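Local coordinates for putative aminopeptidase (Leishmania major, PDB 5NTH), which probably acts as a manganese-dependent aminopeptidase of the M17 leucyl aminopeptidase family, removing residues from the N-terminal ends of peptides, at residues V301-G306 with K319-G324; G261-V266 with R392-D397; Q23-F28 with C216-D221; V382-T387 with M477-N482. One frame throughout, in Å; residues are numbered along the deposited sequence.

How the interactions relate
Interaction 1 holds two of the carboxylates that bind the manganese pair; interactions 3 and 4 touch it, while interaction 2 does not. Interaction 2, whose centre is about 14 Å from that of interaction 1, places the arginine that meets a bicarbonate beside the site. It touches interaction 4, about 12 Å away between centres, where Ile393 CD1 lies 3.6 Å from Asn479 ND2. Interaction 4 in turn reaches interaction 1 through a probable hydrogen bond of 2.9 Å between Gly305 O and Thr387 OG1. Interaction 3 lies away from the metals but packs on the 319-324 segment, Met322 CE lying 3.5 Å from Leu219 O.

Interaction 1 (V301-G306 with K319-G324); sequences VYDCGG and KTDMGG. With MN (manganese (II) ion), chain C; MN (manganese (II) ion), chain D; BB2 (actinonin), chain E.
Asp303 and Asp321 meet in a buried, metal-bridged contact of the catalytic domain, between the corner that follows strand 291-300 and the loop leading into helix 323-341. No hydrogen bond joins the two segments. Instead Asp321 OD2 lies against Asp303 CB at 3.3 Å, while the carboxylates serve neighbouring metal ions. Asp321 OD2 binds the manganese of chain C at 1.9 Å; Asp303 OD2 binds the manganese of chain D, also at 1.9 Å, and the manganese of chain C at a longer 2.7 Å, bridging the pair. Asp303 has CG anti to its backbone nitrogen (chi1 -170°), which carries the carboxylate across to the metals. Its second oxygen, OD1, is held by Gly305 N at 3.1 Å, an Asx turn in which the N-H comes from above the carboxylate plane, and by Asn361. Asp321 OD1 is tethered to Thr418.

Behind this polar layer the packing is apolar: Met322 CG lies 3.8 Å from Val301 CA, with Val301 CG1 somewhat farther, and the thioether bends away toward helix 203-221. The Tyr302 ring presents its edge to Lys319 N, and its hydroxyl bonds Asn370 of the second subunit.

Lys298, Asp388 and Glu390 complete the metal site. Actinonin O2 bridges both ions at 1.9 Å each, a position consistent with that of the metal-bridging water that M17 enzymes are thought to use as nucleophile.

Interaction 2 (G261-V266 with R392-D397); sequences GGIYAV and RIVLGD. With BCT (bicarbonate ion), chain B.
Asp397 reaches from helix 391-404 to the beginning of helix 261-267, starting with CB, which rests 4.0 Å from Ile263 CG2. CG stands beside the Asp397 backbone nitrogen, anti to the carbonyl carbon (chi1 -81°), which turns the carboxylate toward the first turn of the other helix and leaves CG 3.8 Å from Gly262 N. At the tip, OD2 takes the N-H of Ile263 over 2.9 Å, nearly straight at 162°, on the anti side of the carboxylate and tilted from its plane. The same OD2 lies 2.8 Å from Gly262 N in a bent, weak bond; OD1 turns to Lys377 N. An acidic group suits this spot, where the first-turn N-H groups have no acceptor within their own helix and the helix dipole would favour negative charge.

The two helices pack close and roughly antiparallel, with short-segment axes 7.3 Å apart and N-to-C directions 140° apart. Gly262, having no side chain, permits that approach, and Ile393 CG2 comes down on its carbonyl oxygen. Beta-branched residues fill the remaining interface: the Ile263 and Val394 side chains cross at about a right angle, CG1 of the first 3.8 Å from CB of the second, and Val266 CG2 meets Ile393 CG2 at 3.7 Å. Arg392 N donates to bicarbonate O1 at 2.8 Å; in related M17 aminopeptidases a bicarbonate at such an arginine is thought to serve as general base.

Interaction 3 (Q23-F28 with C216-D221); sequences QTCTNF and CQRLVD
The CD methylene of Arg218 lies obliquely against the Phe28 ring, 4.0 Å from CD1, before the guanidinium goes on to Thr24. CG lies anti to the backbone nitrogen (chi1 -177°) and the chain stays straight as far as NE, an extended shape that carries the head group across to helix 12-26. There NH2 donates to Thr24 OG1 over 2.7 Å at 149°, with the hydroxyl slightly out of the guanidinium plane; NE makes a weak second bond to that oxygen at 3.2 Å. Thr24 sits with OG1 between its backbone nitrogen and carbonyl carbon, where the hydroxyl also donates a hydrogen bond to Tyr21 O within its own helix. A threonine therefore serves as acceptor outward and donor inward. The Phe28 ring and the guanidinium have nearly parallel planes, 18° apart, but they are not stacked, since it is CD of the arginine that the ring meets.

This is where the last turn of the N-terminal helix 12-26, and the residues just after it, settle on the C-terminal end of helix 203-221. Beside the arginine the contact becomes apolar: Cys25 SG rests 3.7 Å from Leu219 CD2 and 3.8 Å from Arg218 NE, a small polarisable atom that tolerates both a methyl and a charged neighbour. Ile235 of helix 229-243 touches both Cys25 and Leu219. Burying the guanidinium is paid for by further acceptors, since NH1 bonds Tyr174 O and NH2 has Ala173 O as well.

Interaction 4 (V382-T387 with M477-N482); sequences VEVMNT and MRNIAN
Arg478, with CG anti to the carbonyl carbon (chi1 -57°), and Glu383, with CG anti to the backbone nitrogen and an extended chain, run side by side in the same direction, bringing their charged ends together. The arginine grips side-on: NE and NH1 both donate to Glu383 OE1, each over 2.8 Å. That oxygen lies in the guanidinium plane, whereas the carboxylate is turned 48° against it, both nitrogens approaching from one face of the carboxylate. At another edge of the guanidinium, NH2 bonds Asn482 OD1 at 3.2 Å. Met385 SD, brought round by bends at chi2 and chi3, lies over one face, toward the rim of the group, 3.4 Å from Arg478 NE; a soft, polarisable sulfur is well matched to a flat cation. Glu383 and Met385 also pack on Lys319 and Thr316 of the third subunit.

Strands 381-383 and 477-478 run parallel in a small three-stranded sheet. Glu383 N donates to Met477 O at 2.7 Å, while the return bond from Asn479 N to Glu383 O is weak. Beyond the strand end the Asn479 side-chain amide continues the pairing: OD1 accepts from Met385 N at 3.2 Å, from above the amide plane, and ND2 gives to Asn386 O at 3.1 Å. On the other face, Val382 CG2 meets Met477 CG at 3.8 Å against Phe495.

Glu383 OE1 also accepts from Ser472, so three donors would stabilise its negative charge. The Asn479 amide fixes the backbone at Met385 and Asn386, shortly before the manganese ligand Asp388, whose N-H is bonded by Asn386 OD1.

Interaction 1 (V301-G306 with K319-G324)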
loop_
_atom_site.group_PDB
_atom_site.type_symbol
_atom_site.label_atom_id
_atom_site.label_comp_id
_atom_site.label_asym_id
_atom_site.label_seq_id
_atom_site.Cartn_x
_atom_site.Cartn_y
_atom_site.Cartn_z
ATOM N N VAL A 301 24.825 10.094 10.074
ATOM C CA VAL A 301 24.296 11.349 10.627
ATOM C C VAL A 301 22.875 11.638 10.166
ATOM O O VAL A 301 22.079 12.254 10.890
ATOM C CB VAL A 301 25.198 12.557 10.346
ATOM C CG1 VAL A 301 26.523 12.363 11.072
ATOM C CG2 VAL A 301 25.362 12.825 8.846
ATOM N N TYR A 302 22.570 11.183 8.955
ATOM C CA TYR A 302 21.208 11.105 8.518
ATOM C C TYR A 302 21.036 9.972 7.536
ATOM O O TYR A 302 21.846 9.818 6.615
ATOM C CB TYR A 302 20.808 12.417 7.888
ATOM C CG TYR A 302 19.340 12.518 7.711
ATOM C CD1 TYR A 302 18.493 12.529 8.806
ATOM C CD2 TYR A 302 18.785 12.581 6.454
ATOM C CE1 TYR A 302 17.117 12.621 8.647
ATOM C CE2 TYR A 302 17.420 12.678 6.285
ATOM C CZ TYR A 302 16.589 12.682 7.377
ATOM O OH TYR A 302 15.234 12.794 7.196
ATOM N N ASP A 303 19.985 9.179 7.742
ATOM C CA ASP A 303 19.672 8.063 6.850
ATOM C C ASP A 303 18.397 8.350 6.108
ATOM O O ASP A 303 17.308 8.105 6.621
ATOM C CB ASP A 303 19.545 6.728 7.611
ATOM C CG ASP A 303 19.452 5.543 6.670
ATOM O OD1 ASP A 303 19.711 5.786 5.471
ATOM O OD2 ASP A 303 19.146 4.375 7.086
ATOM N N CYS A 304 18.517 8.835 4.880
ATOM C CA CYS A 304 17.315 9.084 4.071
ATOM C C CYS A 304 16.813 7.798 3.396
ATOM O O CYS A 304 15.702 7.735 2.897
ATOM C CB CYS A 304 17.553 10.238 3.081
ATOM S SG CYS A 304 18.021 9.783 1.416
ATOM N N GLY A 305 17.643 6.768 3.417
ATOM C CA GLY A 305 17.321 5.511 2.778
ATOM C C GLY A 305 18.110 5.251 1.498
ATOM O O GLY A 305 18.066 4.147 0.951
ATOM N N GLY A 306 18.860 6.248 1.039
ATOM C CA GLY A 306 19.399 6.231 -0.306
ATOM C C GLY A 306 18.276 6.188 -1.329
ATOM O O GLY A 306 17.180 6.720 -1.095
ATOM N N LYS A 319 17.933 11.397 12.229
ATOM C CA LYS A 319 18.714 12.160 13.147
ATOM C C LYS A 319 19.528 11.264 14.048
ATOM O O LYS A 319 20.653 11.505 14.304
ATOM C CB LYS A 319 17.705 12.853 14.021
ATOM C CG LYS A 319 18.027 14.193 14.583
ATOM C CD LYS A 319 17.161 14.353 15.800
ATOM C CE LYS A 319 16.347 15.620 15.802
ATOM N NZ LYS A 319 15.601 15.819 17.075
ATOM N N THR A 320 18.891 10.247 14.555
ATOM C CA THR A 320 19.418 9.396 15.582
ATOM C C THR A 320 20.147 8.207 15.049
ATOM O O THR A 320 20.633 7.390 15.815
ATOM C CB THR A 320 18.296 8.853 16.496
ATOM O OG1 THR A 320 17.472 7.907 15.797
ATOM C CG2 THR A 320 17.455 10.009 17.055
ATOM N N ASP A 321 20.241 8.102 13.734
ATOM C CA ASP A 321 20.940 6.996 13.157
ATOM C C ASP A 321 22.478 7.066 13.373
ATOM O O ASP A 321 23.207 6.175 12.901
ATOM C CB ASP A 321 20.572 6.870 11.677
ATOM C CG ASP A 321 20.410 5.402 11.222
ATOM O OD1 ASP A 321 19.807 4.592 11.965
ATOM O OD2 ASP A 321 20.868 5.070 10.103
ATOM N N MET A 322 22.971 8.103 14.070
ATOM C CA MET A 322 24.367 8.109 14.559
ATOM C C MET A 322 24.513 7.769 16.067
ATOM O O MET A 322 25.566 7.994 16.673
ATOM C CB MET A 322 25.117 9.380 14.167
ATOM C CG MET A 322 24.369 10.683 14.319
ATOM S SD MET A 322 23.730 10.923 15.981
ATOM C CE MET A 322 25.195 11.462 16.859
ATOM N N GLY A 323 23.479 7.140 16.624
ATOM C CA GLY A 323 23.425 6.761 18.025
ATOM C C GLY A 323 24.475 5.763 18.475
ATOM O O GLY A 323 25.085 5.945 19.514
ATOM N N GLY A 324 24.666 4.697 17.714
ATOM C CA GLY A 324 25.673 3.719 18.049
ATOM C C GLY A 324 27.009 4.387 18.167
ATOM O O GLY A 324 27.726 4.171 19.117
HETATM MN MN MN C . 20.540 3.449 9.194
HETATM MN MN MN D . 19.182 2.497 6.566
HETATM C C5 BB2 E . 16.707 -0.037 9.061
HETATM C C3 BB2 E . 17.699 0.915 8.465
HETATM O O4 BB2 E . 17.288 1.706 7.663
HETATM N N1 BB2 E . 18.971 0.919 8.839
HETATM O O2 BB2 E . 19.858 1.865 8.276
HETATM C C6 BB2 E . 16.174 -0.962 7.974
HETATM C C12 BB2 E . 14.825 -1.440 8.406
HETATM O O13 BB2 E . 14.771 -2.410 9.112
HETATM C C7 BB2 E . 17.163 -2.114 7.755
HETATM C C8 BB2 E . 16.694 -3.162 6.752
HETATM C C9 BB2 E . 16.650 -2.619 5.331
HETATM C C10 BB2 E . 15.291 -2.845 4.691
HETATM C C11 BB2 E . 15.093 -4.304 4.322
HETATM N N14 BB2 E . 13.742 -0.776 8.026
HETATM C C15 BB2 E . 12.410 -1.186 8.461
HETATM C C16 BB2 E . 11.501 0.031 8.751
HETATM C C18 BB2 E . 10.014 -0.175 8.425
HETATM C C17 BB2 E . 11.658 0.479 10.218
HETATM C C19 BB2 E . 11.876 -2.219 7.498
HETATM O O20 BB2 E . 11.944 -3.372 7.873
HETATM N N21 BB2 E . 11.352 -1.906 6.292
HETATM C C22 BB2 E . 10.360 -2.786 5.659
HETATM C C23 BB2 E . 11.589 -0.751 5.412
HETATM C C24 BB2 E . 10.400 -0.664 4.455
HETATM C C25 BB2 E . 9.550 -1.895 4.702
HETATM C C26 BB2 E . 11.140 -3.861 4.885
HETATM O O27 BB2 E . 11.846 -4.747 5.766
#

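Interaction 2 (G261-V266 with R392-D397)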
loop_
_atom_site.group_PDB
_atom_site.type_symbol
_atom_site.label_atom_id
_atom_site.label_comp_id
_atom_site.label_asym_id
_atom_site.label_seq_id
_atom_site.Cartn_x
_atom_site.Cartn_y
_atom_site.Cartn_z
ATOM N N GLY A 261 36.055 0.845 0.223
ATOM C CA GLY A 261 34.983 1.013 -0.744
ATOM C C GLY A 261 33.570 1.039 -0.161
ATOM O O GLY A 261 32.673 1.696 -0.701
ATOM N N GLY A 262 33.365 0.335 0.945
ATOM C CA GLY A 262 32.040 0.188 1.519
ATOM C C GLY A 262 31.559 1.506 2.069
ATOM O O GLY A 262 30.474 1.963 1.727
ATOM N N ILE A 263 32.362 2.127 2.914
ATOM C CA ILE A 263 31.955 3.387 3.504
ATOM C C ILE A 263 32.063 4.570 2.529
ATOM O O ILE A 263 31.250 5.481 2.586
ATOM C CB ILE A 263 32.689 3.690 4.814
ATOM C CG1 ILE A 263 32.102 4.963 5.446
ATOM C CG2 ILE A 263 34.195 3.827 4.589
ATOM C CD1 ILE A 263 32.662 5.280 6.812
ATOM N N TYR A 264 33.049 4.565 1.642
ATOM C CA TYR A 264 33.104 5.592 0.615
ATOM C C TYR A 264 31.857 5.549 -0.295
ATOM O O TYR A 264 31.312 6.588 -0.664
ATOM C CB TYR A 264 34.355 5.453 -0.240
ATOM C CG TYR A 264 34.311 6.426 -1.371
ATOM C CD1 TYR A 264 34.660 7.753 -1.181
ATOM C CD2 TYR A 264 33.842 6.045 -2.624
ATOM C CE1 TYR A 264 34.587 8.675 -2.217
ATOM C CE2 TYR A 264 33.772 6.952 -3.665
ATOM C CZ TYR A 264 34.144 8.268 -3.453
ATOM O OH TYR A 264 34.063 9.168 -4.484
ATOM N N ALA A 265 31.435 4.341 -0.672
ATOM C CA ALA A 265 30.230 4.166 -1.487
ATOM C C ALA A 265 28.987 4.775 -0.831
ATOM O O ALA A 265 28.186 5.446 -1.508
ATOM C CB ALA A 265 29.985 2.690 -1.756
ATOM N N VAL A 266 28.829 4.530 0.474
ATOM C CA VAL A 266 27.601 4.897 1.193
ATOM C C VAL A 266 27.462 6.416 1.288
ATOM O O VAL A 266 26.347 6.971 1.101
ATOM C CB VAL A 266 27.537 4.269 2.610
ATOM C CG1 VAL A 266 26.376 4.830 3.422
ATOM C CG2 VAL A 266 27.348 2.773 2.519
ATOM N N ARG A 392 25.392 -1.809 8.152
ATOM C CA ARG A 392 26.201 -2.966 7.767
ATOM C C ARG A 392 27.482 -2.622 7.023
ATOM O O ARG A 392 28.542 -3.151 7.331
ATOM C CB ARG A 392 25.404 -3.773 6.739
ATOM C CG ARG A 392 24.374 -4.710 7.294
ATOM C CD ARG A 392 23.329 -5.033 6.268
ATOM N NE ARG A 392 22.074 -4.909 6.975
ATOM C CZ ARG A 392 21.220 -5.893 7.258
ATOM N NH1 ARG A 392 20.127 -5.601 7.972
ATOM N NH2 ARG A 392 21.403 -7.156 6.823
ATOM N N ILE A 393 27.333 -1.795 5.984
ATOM C CA ILE A 393 28.385 -1.557 5.040
ATOM C C ILE A 393 29.461 -0.692 5.606
ATOM O O ILE A 393 30.621 -1.042 5.557
ATOM C CB ILE A 393 27.879 -0.911 3.767
ATOM C CG1 ILE A 393 27.070 -1.945 2.963
ATOM C CG2 ILE A 393 29.061 -0.428 2.946
ATOM C CD1 ILE A 393 26.372 -1.397 1.737
ATOM N N VAL A 394 29.091 0.468 6.104
ATOM C CA VAL A 394 30.090 1.383 6.647
ATOM C C VAL A 394 30.790 0.732 7.835
ATOM O O VAL A 394 31.967 0.955 8.052
ATOM C CB VAL A 394 29.478 2.718 7.115
ATOM C CG1 VAL A 394 28.641 3.381 6.018
ATOM C CG2 VAL A 394 28.644 2.517 8.371
ATOM N N LEU A 395 30.050 -0.059 8.603
ATOM C CA LEU A 395 30.576 -0.698 9.790
ATOM C C LEU A 395 31.529 -1.807 9.422
ATOM O O LEU A 395 32.479 -2.080 10.138
ATOM C CB LEU A 395 29.466 -1.315 10.617
ATOM C CG LEU A 395 28.618 -0.443 11.511
ATOM C CD1 LEU A 395 27.541 -1.319 12.134
ATOM C CD2 LEU A 395 29.442 0.250 12.585
ATOM N N GLY A 396 31.233 -2.480 8.327
ATOM C CA GLY A 396 32.146 -3.424 7.762
ATOM C C GLY A 396 33.515 -2.819 7.572
ATOM O O GLY A 396 34.476 -3.412 7.997
ATOM N N ASP A 397 33.637 -1.659 6.946
ATOM C CA ASP A 397 34.964 -1.040 6.798
ATOM C C ASP A 397 35.492 -0.605 8.180
ATOM O O ASP A 397 36.694 -0.576 8.421
ATOM C CB ASP A 397 34.953 0.135 5.804
ATOM C CG ASP A 397 35.017 -0.314 4.336
ATOM O OD1 ASP A 397 35.460 -1.436 4.036
ATOM O OD2 ASP A 397 34.659 0.457 3.442
HETATM C C BCT B . 21.589 -1.770 8.064
HETATM O O1 BCT B . 22.656 -1.161 7.987
HETATM O O2 BCT B . 21.517 -3.010 8.060
HETATM O O3 BCT B . 20.488 -1.047 8.121
#

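Interaction 3 (Q23-F28 with C216-D221)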
loop_
_atom_site.group_PDB
_atom_site.type_symbol
_atom_site.label_atom_id
_atom_site.label_comp_id
_atom_site.label_asym_id
_atom_site.label_seq_id
_atom_site.Cartn_x
_atom_site.Cartn_y
_atom_site.Cartn_z
ATOM N N GLN A 23 31.545 24.456 20.406
ATOM C CA GLN A 23 31.931 24.805 21.783
ATOM C C GLN A 23 31.042 24.203 22.845
ATOM O O GLN A 23 31.534 23.761 23.895
ATOM C CB GLN A 23 31.985 26.330 21.989
ATOM C CG GLN A 23 33.155 26.996 21.306
ATOM C CD GLN A 23 34.387 26.146 21.404
ATOM O OE1 GLN A 23 34.852 25.578 20.401
ATOM N NE2 GLN A 23 34.887 25.982 22.628
ATOM N N THR A 24 29.745 24.180 22.585
ATOM C CA THR A 24 28.813 23.695 23.597
ATOM C C THR A 24 29.043 22.208 23.773
ATOM O O THR A 24 28.895 21.675 24.872
ATOM C CB THR A 24 27.353 23.937 23.217
ATOM O OG1 THR A 24 27.037 23.165 22.054
ATOM C CG2 THR A 24 27.098 25.433 22.943
ATOM N N CYS A 25 29.421 21.561 22.673
ATOM C CA CYS A 25 29.773 20.147 22.660
ATOM C C CYS A 25 31.157 19.807 23.236
ATOM O O CYS A 25 31.301 18.820 23.946
ATOM C CB CYS A 25 29.654 19.614 21.229
ATOM S SG CYS A 25 27.955 19.352 20.719
ATOM N N THR A 26 32.168 20.602 22.906
ATOM C CA THR A 26 33.518 20.344 23.397
ATOM C C THR A 26 33.752 20.721 24.872
ATOM O O THR A 26 34.578 20.109 25.498
ATOM C CB THR A 26 34.622 20.978 22.519
ATOM O OG1 THR A 26 34.587 22.400 22.619
ATOM C CG2 THR A 26 34.466 20.576 21.056
ATOM N N ASN A 27 33.045 21.700 25.423
ATOM C CA ASN A 27 33.135 21.988 26.860
ATOM C C ASN A 27 31.967 21.448 27.676
ATOM O O ASN A 27 31.770 21.843 28.827
ATOM C CB ASN A 27 33.213 23.494 27.100
ATOM C CG ASN A 27 34.310 24.147 26.297
ATOM O OD1 ASN A 27 34.037 24.985 25.432
ATOM N ND2 ASN A 27 35.564 23.755 26.562
ATOM N N PHE A 28 31.198 20.533 27.108
ATOM C CA PHE A 28 29.982 20.075 27.757
ATOM C C PHE A 28 30.219 19.563 29.174
ATOM O O PHE A 28 31.149 18.808 29.403
ATOM C CB PHE A 28 29.341 18.963 26.924
ATOM C CG PHE A 28 27.982 18.614 27.371
ATOM C CD1 PHE A 28 26.915 19.313 26.905
ATOM C CD2 PHE A 28 27.785 17.626 28.304
ATOM C CE1 PHE A 28 25.641 19.013 27.341
ATOM C CE2 PHE A 28 26.530 17.309 28.751
ATOM C CZ PHE A 28 25.449 18.013 28.272
ATOM N N CYS A 216 26.068 12.521 24.877
ATOM C CA CYS A 216 25.500 11.591 23.943
ATOM C C CYS A 216 24.088 11.993 23.523
ATOM O O CYS A 216 23.787 11.996 22.335
ATOM C CB CYS A 216 25.535 10.186 24.517
ATOM S SG CYS A 216 25.005 9.013 23.308
ATOM N N GLN A 217 23.237 12.354 24.471
ATOM C CA GLN A 217 21.902 12.842 24.125
ATOM C C GLN A 217 21.949 14.098 23.226
ATOM O O GLN A 217 21.090 14.262 22.377
ATOM C CB GLN A 217 21.075 13.149 25.361
ATOM C CG GLN A 217 20.772 11.964 26.258
ATOM C CD GLN A 217 19.972 12.382 27.496
ATOM O OE1 GLN A 217 20.483 13.102 28.330
ATOM N NE2 GLN A 217 18.716 11.939 27.609
ATOM N N ARG A 218 22.962 14.950 23.395
ATOM C CA ARG A 218 23.092 16.166 22.622
ATOM C C ARG A 218 23.451 15.896 21.197
ATOM O O ARG A 218 22.801 16.373 20.299
ATOM C CB ARG A 218 24.157 17.061 23.221
ATOM C CG ARG A 218 24.298 18.396 22.503
ATOM C CD ARG A 218 24.942 19.442 23.380
ATOM N NE ARG A 218 25.093 20.738 22.713
ATOM C CZ ARG A 218 24.120 21.630 22.520
ATOM N NH1 ARG A 218 22.860 21.399 22.898
ATOM N NH2 ARG A 218 24.413 22.780 21.930
ATOM N N LEU A 219 24.510 15.141 20.987
ATOM C CA LEU A 219 24.941 14.776 19.637
ATOM C C LEU A 219 23.821 14.066 18.870
ATOM O O LEU A 219 23.513 14.438 17.745
ATOM C CB LEU A 219 26.197 13.932 19.704
ATOM C CG LEU A 219 27.434 14.615 20.295
ATOM C CD1 LEU A 219 28.567 13.611 20.360
ATOM C CD2 LEU A 219 27.873 15.852 19.526
ATOM N N VAL A 220 23.148 13.124 19.516
ATOM C CA VAL A 220 22.065 12.376 18.875
ATOM C C VAL A 220 20.914 13.288 18.497
ATOM O O VAL A 220 20.511 13.325 17.340
ATOM C CB VAL A 220 21.582 11.204 19.758
ATOM C CG1 VAL A 220 20.300 10.598 19.236
ATOM C CG2 VAL A 220 22.642 10.118 19.802
ATOM N N ASP A 221 20.416 14.018 19.490
ATOM C CA ASP A 221 19.301 14.979 19.332
ATOM C C ASP A 221 19.545 16.025 18.277
ATOM O O ASP A 221 18.600 16.407 17.615
ATOM C CB ASP A 221 19.018 15.757 20.621
ATOM C CG ASP A 221 18.051 15.045 21.579
ATOM O OD1 ASP A 221 17.378 14.057 21.213
ATOM O OD2 ASP A 221 17.942 15.531 22.739
#

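Interaction 4 (V382-T387 with M477-N482)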
loop_
_atom_site.group_PDB
_atom_site.type_symbol
_atom_site.label_atom_id
_atom_site.label_comp_id
_atom_site.label_asym_id
_atom_site.label_seq_id
_atom_site.Cartn_x
_atom_site.Cartn_y
_atom_site.Cartn_z
ATOM N N VAL A 382 30.628 -6.974 -2.217
ATOM C CA VAL A 382 29.260 -6.927 -1.721
ATOM C C VAL A 382 28.310 -6.458 -2.790
ATOM O O VAL A 382 28.543 -5.426 -3.411
ATOM C CB VAL A 382 29.125 -6.003 -0.487
ATOM C CG1 VAL A 382 27.671 -5.876 -0.060
ATOM C CG2 VAL A 382 29.918 -6.573 0.661
ATOM N N GLU A 383 27.225 -7.196 -2.980
ATOM C CA GLU A 383 26.200 -6.785 -3.940
ATOM C C GLU A 383 25.080 -6.033 -3.216
ATOM O O GLU A 383 24.296 -6.627 -2.483
ATOM C CB GLU A 383 25.610 -7.978 -4.697
ATOM C CG GLU A 383 24.862 -7.527 -5.958
ATOM C CD GLU A 383 24.056 -8.620 -6.643
ATOM O OE1 GLU A 383 23.956 -9.728 -6.063
ATOM O OE2 GLU A 383 23.509 -8.348 -7.761
ATOM N N VAL A 384 24.995 -4.740 -3.460
ATOM C CA VAL A 384 24.019 -3.895 -2.790
ATOM C C VAL A 384 22.640 -4.121 -3.355
ATOM O O VAL A 384 22.371 -3.710 -4.446
ATOM C CB VAL A 384 24.385 -2.410 -2.967
ATOM C CG1 VAL A 384 23.365 -1.513 -2.288
ATOM C CG2 VAL A 384 25.783 -2.133 -2.403
ATOM N N MET A 385 21.756 -4.749 -2.600
ATOM C CA MET A 385 20.364 -4.958 -3.028
ATOM C C MET A 385 19.391 -3.941 -2.474
ATOM O O MET A 385 18.330 -3.707 -3.064
ATOM C CB MET A 385 19.899 -6.331 -2.593
ATOM C CG MET A 385 20.738 -7.466 -3.131
ATOM S SD MET A 385 20.266 -7.854 -4.820
ATOM C CE MET A 385 21.051 -6.571 -5.784
ATOM N N ASN A 386 19.726 -3.378 -1.322
ATOM C CA ASN A 386 18.952 -2.322 -0.723
ATOM C C ASN A 386 19.883 -1.321 -0.141
ATOM O O ASN A 386 20.607 -1.660 0.801
ATOM C CB ASN A 386 18.042 -2.836 0.375
ATOM C CG ASN A 386 17.046 -1.780 0.808
ATOM O OD1 ASN A 386 17.445 -0.771 1.364
ATOM N ND2 ASN A 386 15.762 -1.974 0.510
ATOM N N THR A 387 19.827 -0.088 -0.640
ATOM C CA THR A 387 20.735 0.953 -0.174
ATOM C C THR A 387 20.371 1.468 1.228
ATOM O O THR A 387 21.146 2.192 1.851
ATOM C CB THR A 387 20.794 2.128 -1.136
ATOM O OG1 THR A 387 19.515 2.754 -1.169
ATOM C CG2 THR A 387 21.174 1.666 -2.525
ATOM N N MET A 477 28.820 -11.632 -1.191
ATOM C CA MET A 477 27.571 -11.570 -0.459
ATOM C C MET A 477 26.721 -10.380 -0.891
ATOM O O MET A 477 27.213 -9.431 -1.498
ATOM C CB MET A 477 27.897 -11.407 1.008
ATOM C CG MET A 477 28.627 -10.102 1.324
ATOM S SD MET A 477 29.457 -10.063 2.919
ATOM C CE MET A 477 28.194 -10.876 3.899
ATOM N N ARG A 478 25.451 -10.417 -0.528
ATOM C CA ARG A 478 24.588 -9.240 -0.673
ATOM C C ARG A 478 24.658 -8.455 0.598
ATOM O O ARG A 478 25.406 -8.833 1.480
ATOM C CB ARG A 478 23.168 -9.679 -0.947
ATOM C CG ARG A 478 23.175 -10.528 -2.176
ATOM C CD ARG A 478 21.849 -10.749 -2.806
ATOM N NE ARG A 478 22.059 -10.723 -4.254
ATOM C CZ ARG A 478 21.268 -11.292 -5.153
ATOM N NH1 ARG A 478 21.574 -11.198 -6.434
ATOM N NH2 ARG A 478 20.166 -11.939 -4.778
ATOM N N ASN A 479 23.899 -7.377 0.718
ATOM C CA ASN A 479 23.827 -6.680 1.993
ATOM C C ASN A 479 22.457 -6.728 2.685
ATOM O O ASN A 479 22.237 -6.003 3.624
ATOM C CB ASN A 479 24.270 -5.247 1.811
ATOM C CG ASN A 479 23.183 -4.388 1.238
ATOM O OD1 ASN A 479 22.305 -4.881 0.525
ATOM N ND2 ASN A 479 23.201 -3.101 1.569
ATOM N N ILE A 480 21.537 -7.557 2.208
ATOM C CA ILE A 480 20.212 -7.764 2.845
ATOM C C ILE A 480 19.887 -9.230 2.541
ATOM O O ILE A 480 20.415 -9.786 1.599
ATOM C CB ILE A 480 19.113 -6.804 2.296
ATOM N N ALA A 481 19.039 -9.874 3.318
ATOM C CA ALA A 481 18.788 -11.295 3.111
ATOM C C ALA A 481 17.833 -11.507 1.943
ATOM O O ALA A 481 17.005 -10.675 1.661
ATOM C CB ALA A 481 18.245 -11.933 4.387
ATOM N N ASN A 482 17.939 -12.645 1.284
ATOM C CA ASN A 482 17.026 -13.022 0.205
ATOM C C ASN A 482 15.637 -13.450 0.697
ATOM O O ASN A 482 14.777 -13.777 -0.109
ATOM C CB ASN A 482 17.636 -14.180 -0.616
ATOM C CG ASN A 482 18.922 -13.782 -1.343
ATOM O OD1 ASN A 482 19.057 -12.645 -1.828
ATOM N ND2 ASN A 482 19.887 -14.720 -1.413
#